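Local coordinates for protein alpha-galactosidase (Umbelopsis vinacea, PDB 3A5V) that hydrolyses terminal alpha-galactosyl residues from galactosides, as a tetrameric glycoside hydrolase of family 27, at residues 244-255 with 279-287; 30-40 with 270-278. One frame throughout, in Å; residues are numbered along the deposited sequence.

Contact 1: 244-255 with 279-287; sequences VGNGGMNQEEYR and NTTKEIIMN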
loop_
_atom_site.group_PDB
_atom_site.type_symbol
_atom_site.label_atom_id
_atom_site.label_comp_id
_atom_site.label_asym_id
_atom_site.label_seq_id
_atom_site.Cartn_x
_atom_site.Cartn_y
_atom_site.Cartn_z
ATOM N N VAL A 244 28.523 -2.275 18.597
ATOM C CA VAL A 244 29.929 -2.682 18.736
ATOM C C VAL A 244 30.356 -2.983 20.189
ATOM O O VAL A 244 30.250 -2.126 21.090
ATOM C CB VAL A 244 30.884 -1.642 18.118
ATOM C CG1 VAL A 244 32.332 -2.175 18.171
ATOM C CG2 VAL A 244 30.459 -1.308 16.658
ATOM N N GLY A 245 30.804 -4.211 20.417
ATOM C CA GLY A 245 31.281 -4.604 21.737
ATOM C C GLY A 245 30.283 -5.412 22.536
ATOM O O GLY A 245 30.639 -5.984 23.574
ATOM N N ASN A 246 29.032 -5.456 22.081
ATOM C CA ASN A 246 27.995 -6.174 22.843
ATOM C C ASN A 246 28.108 -7.705 22.771
ATOM O O ASN A 246 27.636 -8.405 23.677
ATOM C CB ASN A 246 26.585 -5.633 22.538
ATOM C CG ASN A 246 26.393 -4.193 23.040
ATOM O OD1 ASN A 246 27.109 -3.731 23.957
ATOM N ND2 ASN A 246 25.439 -3.475 22.441
ATOM N N GLY A 247 28.765 -8.225 21.733
ATOM C CA GLY A 247 29.170 -9.643 21.740
ATOM C C GLY A 247 28.428 -10.597 20.807
ATOM O O GLY A 247 28.879 -11.717 20.601
ATOM N N GLY A 248 27.292 -10.163 20.258
ATOM C CA GLY A 248 26.476 -11.015 19.369
ATOM C C GLY A 248 26.961 -11.009 17.920
ATOM O O GLY A 248 26.445 -11.750 17.090
ATOM N N MET A 249 27.941 -10.157 17.614
ATOM C CA MET A 249 28.614 -10.164 16.315
ATOM C C MET A 249 30.123 -10.342 16.514
ATOM O O MET A 249 30.641 -10.037 17.582
ATOM C CB MET A 249 28.353 -8.847 15.559
ATOM C CG MET A 249 26.887 -8.601 15.195
ATOM S SD MET A 249 26.697 -7.127 14.154
ATOM C CE MET A 249 25.646 -6.090 15.175
ATOM N N ASN A 250 30.817 -10.826 15.483
ATOM C CA ASN A 250 32.288 -10.899 15.500
ATOM C C ASN A 250 32.911 -9.561 15.066
ATOM O O ASN A 250 32.179 -8.623 14.720
ATOM C CB ASN A 250 32.803 -12.097 14.672
ATOM C CG ASN A 250 32.544 -11.949 13.172
ATOM O OD1 ASN A 250 32.614 -10.855 12.624
ATOM N ND2 ASN A 250 32.283 -13.076 12.498
ATOM N N GLN A 251 34.242 -9.447 15.113
ATOM C CA GLN A 251 34.871 -8.164 14.819
ATOM C C GLN A 251 34.645 -7.673 13.375
ATOM O O GLN A 251 34.415 -6.482 13.161
ATOM C CB GLN A 251 36.360 -8.093 15.208
ATOM C CG GLN A 251 36.808 -6.633 15.443
ATOM C CD GLN A 251 38.316 -6.424 15.349
ATOM O OE1 GLN A 251 39.018 -7.166 14.674
ATOM N NE2 GLN A 251 38.811 -5.387 16.016
ATOM N N GLU A 252 34.731 -8.574 12.399
ATOM C CA GLU A 252 34.516 -8.167 11.001
ATOM C C GLU A 252 33.060 -7.730 10.761
ATOM O O GLU A 252 32.796 -6.788 9.995
ATOM C CB GLU A 252 34.942 -9.272 10.016
ATOM C CG GLU A 252 36.487 -9.520 9.973
ATOM C CD GLU A 252 37.314 -8.240 9.785
ATOM O OE1 GLU A 252 36.927 -7.381 8.974
ATOM O OE2 GLU A 252 38.358 -8.080 10.470
ATOM N N GLU A 253 32.118 -8.412 11.407
ATOM C CA GLU A 253 30.711 -7.975 11.361
ATOM C C GLU A 253 30.514 -6.572 11.957
ATOM O O GLU A 253 29.830 -5.760 11.360
ATOM C CB GLU A 253 29.805 -8.985 12.060
ATOM C CG GLU A 253 29.635 -10.261 11.249
ATOM C CD GLU A 253 28.968 -11.400 12.023
ATOM O OE1 GLU A 253 28.939 -11.392 13.277
ATOM O OE2 GLU A 253 28.480 -12.316 11.346
ATOM N N TYR A 254 31.101 -6.299 13.133
ATOM C CA TYR A 254 31.076 -4.942 13.709
ATOM C C TYR A 254 31.772 -3.923 12.818
ATOM O O TYR A 254 31.334 -2.763 12.731
ATOM C CB TYR A 254 31.710 -4.891 15.109
ATOM C CG TYR A 254 30.827 -5.488 16.184
ATOM C CD1 TYR A 254 29.440 -5.244 16.196
ATOM C CD2 TYR A 254 31.373 -6.305 17.189
ATOM C CE1 TYR A 254 28.615 -5.807 17.183
ATOM C CE2 TYR A 254 30.555 -6.875 18.189
ATOM C CZ TYR A 254 29.185 -6.621 18.175
ATOM O OH TYR A 254 28.387 -7.197 19.149
ATOM N N ARG A 255 32.867 -4.335 12.175
ATOM C CA ARG A 255 33.549 -3.417 11.273
ATOM C C ARG A 255 32.626 -3.021 10.115
ATOM O O ARG A 255 32.587 -1.858 9.702
ATOM C CB ARG A 255 34.862 -4.020 10.747
ATOM C CG ARG A 255 35.718 -2.999 9.985
ATOM C CD ARG A 255 36.847 -3.683 9.214
ATOM N NE ARG A 255 37.652 -4.575 10.053
ATOM C CZ ARG A 255 38.559 -4.175 10.941
ATOM N NH1 ARG A 255 38.780 -2.872 11.157
ATOM N NH2 ARG A 255 39.249 -5.089 11.629
ATOM N N ASN A 279 40.217 -3.628 23.641
ATOM C CA ASN A 279 41.036 -3.240 22.489
ATOM C C ASN A 279 40.321 -3.510 21.168
ATOM O O ASN A 279 40.428 -2.720 20.229
ATOM C CB ASN A 279 42.391 -3.959 22.521
ATOM C CG ASN A 279 43.333 -3.376 23.566
ATOM O OD1 ASN A 279 43.076 -2.307 24.130
ATOM N ND2 ASN A 279 44.434 -4.064 23.811
ATOM N N THR A 280 39.577 -4.613 21.112
ATOM C CA THR A 280 38.819 -4.947 19.908
ATOM C C THR A 280 37.754 -3.876 19.593
ATOM O O THR A 280 37.560 -3.504 18.427
ATOM C CB THR A 280 38.142 -6.321 20.114
ATOM O OG1 THR A 280 39.099 -7.232 20.676
ATOM C CG2 THR A 280 37.608 -6.893 18.805
ATOM N N THR A 281 37.082 -3.385 20.627
ATOM C CA THR A 281 36.096 -2.321 20.457
ATOM C C THR A 281 36.778 -0.996 20.062
ATOM O O THR A 281 36.304 -0.292 19.161
ATOM C CB THR A 281 35.196 -2.182 21.710
ATOM O OG1 THR A 281 34.358 -3.358 21.802
ATOM C CG2 THR A 281 34.300 -0.937 21.608
ATOM N N LYS A 282 37.901 -0.676 20.709
ATOM C CA LYS A 282 38.596 0.593 20.421
ATOM C C LYS A 282 39.031 0.643 18.955
ATOM O O LYS A 282 38.940 1.674 18.313
ATOM C CB LYS A 282 39.832 0.759 21.316
ATOM C CG LYS A 282 39.545 0.979 22.799
ATOM C CD LYS A 282 40.874 1.102 23.600
ATOM C CE LYS A 282 40.589 1.375 25.079
ATOM N NZ LYS A 282 41.833 1.317 25.938
ATOM N N GLU A 283 39.515 -0.485 18.438
ATOM C CA GLU A 283 39.941 -0.572 17.033
ATOM C C GLU A 283 38.825 -0.131 16.078
ATOM O O GLU A 283 39.085 0.543 15.067
ATOM C CB GLU A 283 40.400 -2.000 16.711
ATOM C CG GLU A 283 40.964 -2.168 15.306
ATOM C CD GLU A 283 41.449 -3.588 15.008
ATOM O OE1 GLU A 283 41.738 -4.358 15.965
ATOM O OE2 GLU A 283 41.524 -3.925 13.804
ATOM N N ILE A 284 37.587 -0.502 16.405
ATOM C CA ILE A 284 36.422 -0.168 15.555
ATOM C C ILE A 284 35.877 1.261 15.783
ATOM O O ILE A 284 35.542 1.977 14.831
ATOM C CB ILE A 284 35.265 -1.216 15.718
ATOM C CG1 ILE A 284 35.749 -2.662 15.431
ATOM C CG2 ILE A 284 34.023 -0.836 14.836
ATOM C CD1 ILE A 284 36.359 -2.897 14.009
ATOM N N ILE A 285 35.792 1.690 17.039
ATOM C CA ILE A 285 35.103 2.959 17.324
ATOM C C ILE A 285 36.037 4.167 17.502
ATOM O O ILE A 285 35.561 5.297 17.646
ATOM C CB ILE A 285 34.102 2.843 18.507
ATOM C CG1 ILE A 285 34.839 2.706 19.859
ATOM C CG2 ILE A 285 33.072 1.678 18.242
ATOM C CD1 ILE A 285 33.912 2.709 21.093
ATOM N N MET A 286 37.352 3.936 17.519
ATOM C CA MET A 286 38.280 5.049 17.773
ATOM C C MET A 286 39.238 5.313 16.628
ATOM O O MET A 286 40.353 5.807 16.843
ATOM C CB MET A 286 39.071 4.845 19.084
ATOM C CG MET A 286 38.196 4.669 20.332
ATOM S SD MET A 286 39.266 4.610 21.804
ATOM C CE MET A 286 38.060 4.438 23.121
ATOM N N ASN A 287 38.811 4.989 15.414
ATOM C CA ASN A 287 39.663 5.199 14.250
ATOM C C ASN A 287 39.327 6.561 13.652
ATOM O O ASN A 287 38.272 6.727 13.043
ATOM C CB ASN A 287 39.460 4.058 13.235
ATOM C CG ASN A 287 40.363 4.186 12.003
ATOM O OD1 ASN A 287 40.543 5.279 11.465
ATOM N ND2 ASN A 287 40.919 3.059 11.547
HETATM O O HOH W 1 41.277 -1.888 12.262
#

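Contact 2: 30-40 with 270-278; sequences DAAKAIASSGL and LGNDVTNIT. With NAG (2-acetamido-2-deoxy-beta-D-glucopyranose), chain C.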
loop_
_atom_site.group_PDB
_atom_site.type_symbol
_atom_site.label_atom_id
_atom_site.label_comp_id
_atom_site.label_asym_id
_atom_site.label_seq_id
_atom_site.Cartn_x
_atom_site.Cartn_y
_atom_site.Cartn_z
ATOM N N ASP A 30 29.158 8.189 35.793
ATOM C CA ASP A 30 30.317 7.325 35.552
ATOM C C ASP A 30 30.576 7.069 34.062
ATOM O O ASP A 30 31.726 7.006 33.628
ATOM C CB ASP A 30 30.169 5.986 36.263
ATOM C CG ASP A 30 30.332 6.095 37.767
ATOM O OD1 ASP A 30 30.768 7.162 38.249
ATOM O OD2 ASP A 30 30.016 5.098 38.469
ATOM N N ALA A 31 29.506 6.907 33.286
ATOM C CA ALA A 31 29.645 6.718 31.832
ATOM C C ALA A 31 30.184 7.998 31.160
ATOM O O ALA A 31 31.040 7.911 30.280
ATOM C CB ALA A 31 28.334 6.316 31.228
ATOM N N ALA A 32 29.683 9.167 31.575
ATOM C CA ALA A 32 30.146 10.452 31.011
ATOM C C ALA A 32 31.634 10.652 31.290
ATOM O O ALA A 32 32.375 11.123 30.413
ATOM C CB ALA A 32 29.323 11.629 31.550
ATOM N N LYS A 33 32.072 10.279 32.501
ATOM C CA LYS A 33 33.490 10.380 32.871
ATOM C C LYS A 33 34.354 9.402 32.090
ATOM O O LYS A 33 35.471 9.731 31.701
ATOM C CB LYS A 33 33.671 10.222 34.393
ATOM C CG LYS A 33 33.105 11.452 35.144
ATOM C CD LYS A 33 33.181 11.347 36.682
ATOM C CE LYS A 33 32.444 12.568 37.281
ATOM N NZ LYS A 33 32.433 12.546 38.769
ATOM N N ALA A 34 33.829 8.205 31.838
ATOM C CA ALA A 34 34.511 7.230 30.981
ATOM C C ALA A 34 34.612 7.707 29.512
ATOM O O ALA A 34 35.660 7.567 28.878
ATOM C CB ALA A 34 33.794 5.866 31.074
ATOM N N ILE A 35 33.518 8.261 28.981
ATOM C CA ILE A 35 33.501 8.886 27.650
ATOM C C ILE A 35 34.596 9.959 27.528
ATOM O O ILE A 35 35.369 9.943 26.568
ATOM C CB ILE A 35 32.087 9.420 27.291
ATOM C CG1 ILE A 35 31.127 8.250 27.005
ATOM C CG2 ILE A 35 32.111 10.381 26.049
ATOM C CD1 ILE A 35 29.635 8.622 27.103
ATOM N N ALA A 36 34.685 10.857 28.522
ATOM C CA ALA A 36 35.740 11.872 28.539
ATOM C C ALA A 36 37.135 11.264 28.680
ATOM O O ALA A 36 38.033 11.591 27.909
ATOM C CB ALA A 36 35.494 12.892 29.670
ATOM N N SER A 37 37.311 10.376 29.653
ATOM C CA SER A 37 38.651 9.856 29.989
ATOM C C SER A 37 39.224 8.890 28.948
ATOM O O SER A 37 40.446 8.860 28.720
ATOM C CB SER A 37 38.657 9.188 31.371
ATOM O OG SER A 37 37.844 8.026 31.414
ATOM N N SER A 38 38.350 8.117 28.310
ATOM C CA SER A 38 38.787 7.139 27.309
ATOM C C SER A 38 39.253 7.784 26.013
ATOM O O SER A 38 39.871 7.116 25.188
ATOM C CB SER A 38 37.643 6.178 26.971
ATOM O OG SER A 38 36.576 6.894 26.366
ATOM N N GLY A 39 38.915 9.053 25.804
ATOM C CA GLY A 39 39.227 9.724 24.538
ATOM C C GLY A 39 38.049 9.833 23.570
ATOM O O GLY A 39 38.154 10.508 22.540
ATOM N N LEU A 40 36.935 9.177 23.888
ATOM C CA LEU A 40 35.750 9.206 23.022
ATOM C C LEU A 40 35.220 10.620 22.824
ATOM O O LEU A 40 34.861 10.995 21.711
ATOM C CB LEU A 40 34.641 8.279 23.563
ATOM C CG LEU A 40 34.917 6.764 23.456
ATOM C CD1 LEU A 40 33.859 5.952 24.175
ATOM C CD2 LEU A 40 35.035 6.284 21.994
ATOM N N LEU A 270 26.722 5.458 20.231
ATOM C CA LEU A 270 27.175 4.218 20.857
ATOM C C LEU A 270 26.089 3.612 21.754
ATOM O O LEU A 270 25.523 4.292 22.602
ATOM C CB LEU A 270 28.483 4.451 21.643
ATOM C CG LEU A 270 29.701 4.886 20.806
ATOM C CD1 LEU A 270 30.824 5.420 21.715
ATOM C CD2 LEU A 270 30.229 3.741 19.907
ATOM N N GLY A 271 25.796 2.332 21.540
ATOM C CA GLY A 271 24.708 1.655 22.264
ATOM C C GLY A 271 25.342 0.486 23.000
ATOM O O GLY A 271 24.880 -0.655 22.878
ATOM N N ASN A 272 26.428 0.788 23.716
ATOM C CA ASN A 272 27.322 -0.222 24.287
ATOM C C ASN A 272 27.840 0.163 25.685
ATOM O O ASN A 272 27.307 1.085 26.311
ATOM C CB ASN A 272 28.505 -0.481 23.328
ATOM C CG ASN A 272 29.413 0.746 23.155
ATOM O OD1 ASN A 272 29.153 1.826 23.706
ATOM N ND2 ASN A 272 30.468 0.582 22.370
ATOM N N ASP A 273 28.861 -0.551 26.171
ATOM C CA ASP A 273 29.466 -0.252 27.482
ATOM C C ASP A 273 30.700 0.634 27.277
ATOM O O ASP A 273 31.619 0.252 26.538
ATOM C CB ASP A 273 29.826 -1.545 28.213
ATOM C CG ASP A 273 30.472 -1.308 29.585
ATOM O OD1 ASP A 273 30.333 -0.226 30.200
ATOM O OD2 ASP A 273 31.112 -2.248 30.066
ATOM N N VAL A 274 30.698 1.823 27.882
ATOM C CA VAL A 274 31.847 2.744 27.761
ATOM C C VAL A 274 32.758 2.688 28.992
ATOM O O VAL A 274 33.810 3.333 29.011
ATOM C CB VAL A 274 31.422 4.227 27.487
ATOM C CG1 VAL A 274 30.942 4.402 26.040
ATOM C CG2 VAL A 274 30.354 4.701 28.489
ATOM N N THR A 275 32.374 1.906 29.999
ATOM C CA THR A 275 33.170 1.825 31.237
ATOM C C THR A 275 34.243 0.729 31.202
ATOM O O THR A 275 35.137 0.694 32.051
ATOM C CB THR A 275 32.285 1.656 32.508
ATOM O OG1 THR A 275 31.573 0.416 32.442
ATOM C CG2 THR A 275 31.304 2.836 32.652
ATOM N N ASN A 276 34.139 -0.173 30.232
ATOM C CA ASN A 276 35.142 -1.211 30.034
ATOM C C ASN A 276 35.200 -1.476 28.533
ATOM O O ASN A 276 34.441 -2.276 28.010
ATOM C CB ASN A 276 34.790 -2.474 30.835
ATOM C CG ASN A 276 35.891 -3.529 30.798
ATOM O OD1 ASN A 276 36.799 -3.480 29.968
ATOM N ND2 ASN A 276 35.815 -4.481 31.719
ATOM N N ILE A 277 36.082 -0.750 27.856
ATOM C CA ILE A 277 36.178 -0.787 26.403
ATOM C C ILE A 277 37.381 -1.652 26.041
ATOM O O ILE A 277 38.517 -1.268 26.322
ATOM C CB ILE A 277 36.347 0.642 25.800
ATOM C CG1 ILE A 277 35.295 1.623 26.363
ATOM C CG2 ILE A 277 36.291 0.597 24.262
ATOM C CD1 ILE A 277 35.493 3.093 25.917
ATOM N N THR A 278 37.134 -2.814 25.432
ATOM C CA THR A 278 38.221 -3.717 25.026
ATOM C C THR A 278 39.002 -3.125 23.846
ATOM O O THR A 278 38.502 -2.251 23.125
ATOM C CB THR A 278 37.706 -5.102 24.564
ATOM O OG1 THR A 278 36.881 -4.923 23.402
ATOM C CG2 THR A 278 36.910 -5.809 25.678
HETATM C C1 NAG C . 36.921 -5.394 31.593
HETATM C C2 NAG C . 37.059 -5.912 33.032
HETATM C C3 NAG C . 37.873 -7.203 33.155
HETATM C C4 NAG C . 37.710 -8.181 31.980
HETATM C C5 NAG C . 37.647 -7.424 30.635
HETATM C C6 NAG C . 37.402 -8.306 29.409
HETATM C C7 NAG C . 37.312 -4.628 35.081
HETATM C C8 NAG C . 38.176 -3.674 35.845
HETATM N N2 NAG C . 37.720 -4.922 33.856
HETATM O O3 NAG C . 37.530 -7.818 34.388
HETATM O O4 NAG C . 38.789 -9.104 32.016
HETATM O O5 NAG C . 36.627 -6.440 30.686
HETATM O O6 NAG C . 36.068 -8.777 29.391
HETATM O O7 NAG C . 36.292 -5.089 35.588
#

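Contact 1: 244-255 with 279-287
Q251 and R255, one turn apart on helix 251-255, carry the polar half of this contact, and both reach the carboxylate of E283. Q251 NE2 lies 3.1 Å from E283 OE1 in a nearly straight bond (N-H...O 168°). The carboxylate oxygen sits in the amide plane but is approached from above its own plane, the two planes standing 85° apart. Q251 NE2 also makes a weak bond of 3.3 Å to T280 O, so one amide nitrogen serves a side chain and a backbone carbonyl of helix 279-285. R255 NH2 meets E283 OE2 at 3.4 Å, a weak bond within a salt bridge, while R255 NE holds E252 OE1 at 3.1 Å. Both carboxylates lie at the guanidinium edge, and a water joins R255 NH1 to E283 OE2. The arginine chain bends at chi3, and I284 CD1 lies over one guanidinium face, toward its rim, 3.7 Å from R255 NH1. A leucine in place of R255 would probably leave the carboxylates of E252 and E283 without the positive charge that sits between them.

At the rim, T280 CG2 rests 3.5 Å from Q251 CG; both residues are modelled in two conformers, and their contacts belong to the one given. G245 passes so close to T281 OG1 that a beta carbon would clash. Deeper in, V244 CG1 stands 3.9 Å from I284 CB and equally near I285 CG2.

The short helical segments run nearly parallel, 24° apart with axes 10.2 Å from each other, as neighbouring helices do around a beta/alpha barrel. Y258, further along helix 251-263, extends the packing on I284 and I285, and I285 also touches L40 of helix 40-43.

Contact 2: 30-40 with 270-278
V274 spreads its two methyls over the segment 30-40. CG2 occupies the place between backbone N and carbonyl carbon (chi1 -74° puts CG1 opposite the carbonyl carbon), and from there V274 CG2 meets A31 CB at 3.8 Å and I35 CG1 at 3.9 Å. V274 CG1 reaches L40 CD1 at 3.8 Å while still beside I35 CG1. The valine thus crosses both I35 and L40 at a slant, filling the angle between the helix and the residues that follow it.

L40 and I277 approach end-on, tip to tip, with L40 CD1 3.7 Å from I277 CD1. L40 CD1 also lies 3.9 Å from L270 CD1, so three side chains of 270-278 (L270, V274 and I277) converge on one carbon. I277 CD1 reaches S38 CB as well. The S38 hydroxyl is turned back to its own helix, S38 OG donating to A34 O at 2.8 Å from the face opposite to that used by S38 N.

Where the backbones come nearest, A34 leaves room for the loop: A34 CB is 3.3 Å from V274 O. T275 follows, its CG2 near A34 CB, while its N and OG1 both bond to D273 OD1, the N-H bond closing an Asx turn. On the side away from the helix, N276 ND2 is covalently bound to an N-acetylglucosamine.

W13 of strand 11-14 touches A31, I35, L270 and V274. The geometry is that of a beta/alpha barrel closing on itself: helix 25-38, between strands 11-14 and 47-49, packs against the loop that leaves strand 268-270, the eighth, which lies beside strand 11-14.

From the N terminus, the chain first lays down 30-40, at the end of helix 25-38, then runs through most of the barrel to 244-255, passes strand 268-270 into 270-278, and continues directly into 279-287. Contact 2 therefore closes a long loop of 229 intervening residues, contact 1 a short one of 23, and the two cross because their segments alternate. Their centres are 14 Å apart, yet they touch: N246 ND2 lies 2.9 Å from G271 O and V244 O 3.0 Å from N272 ND2, both probable hydrogen bonds. Together they tie helix 25-38, the eighth strand and the helices flanking it into the barrel wall.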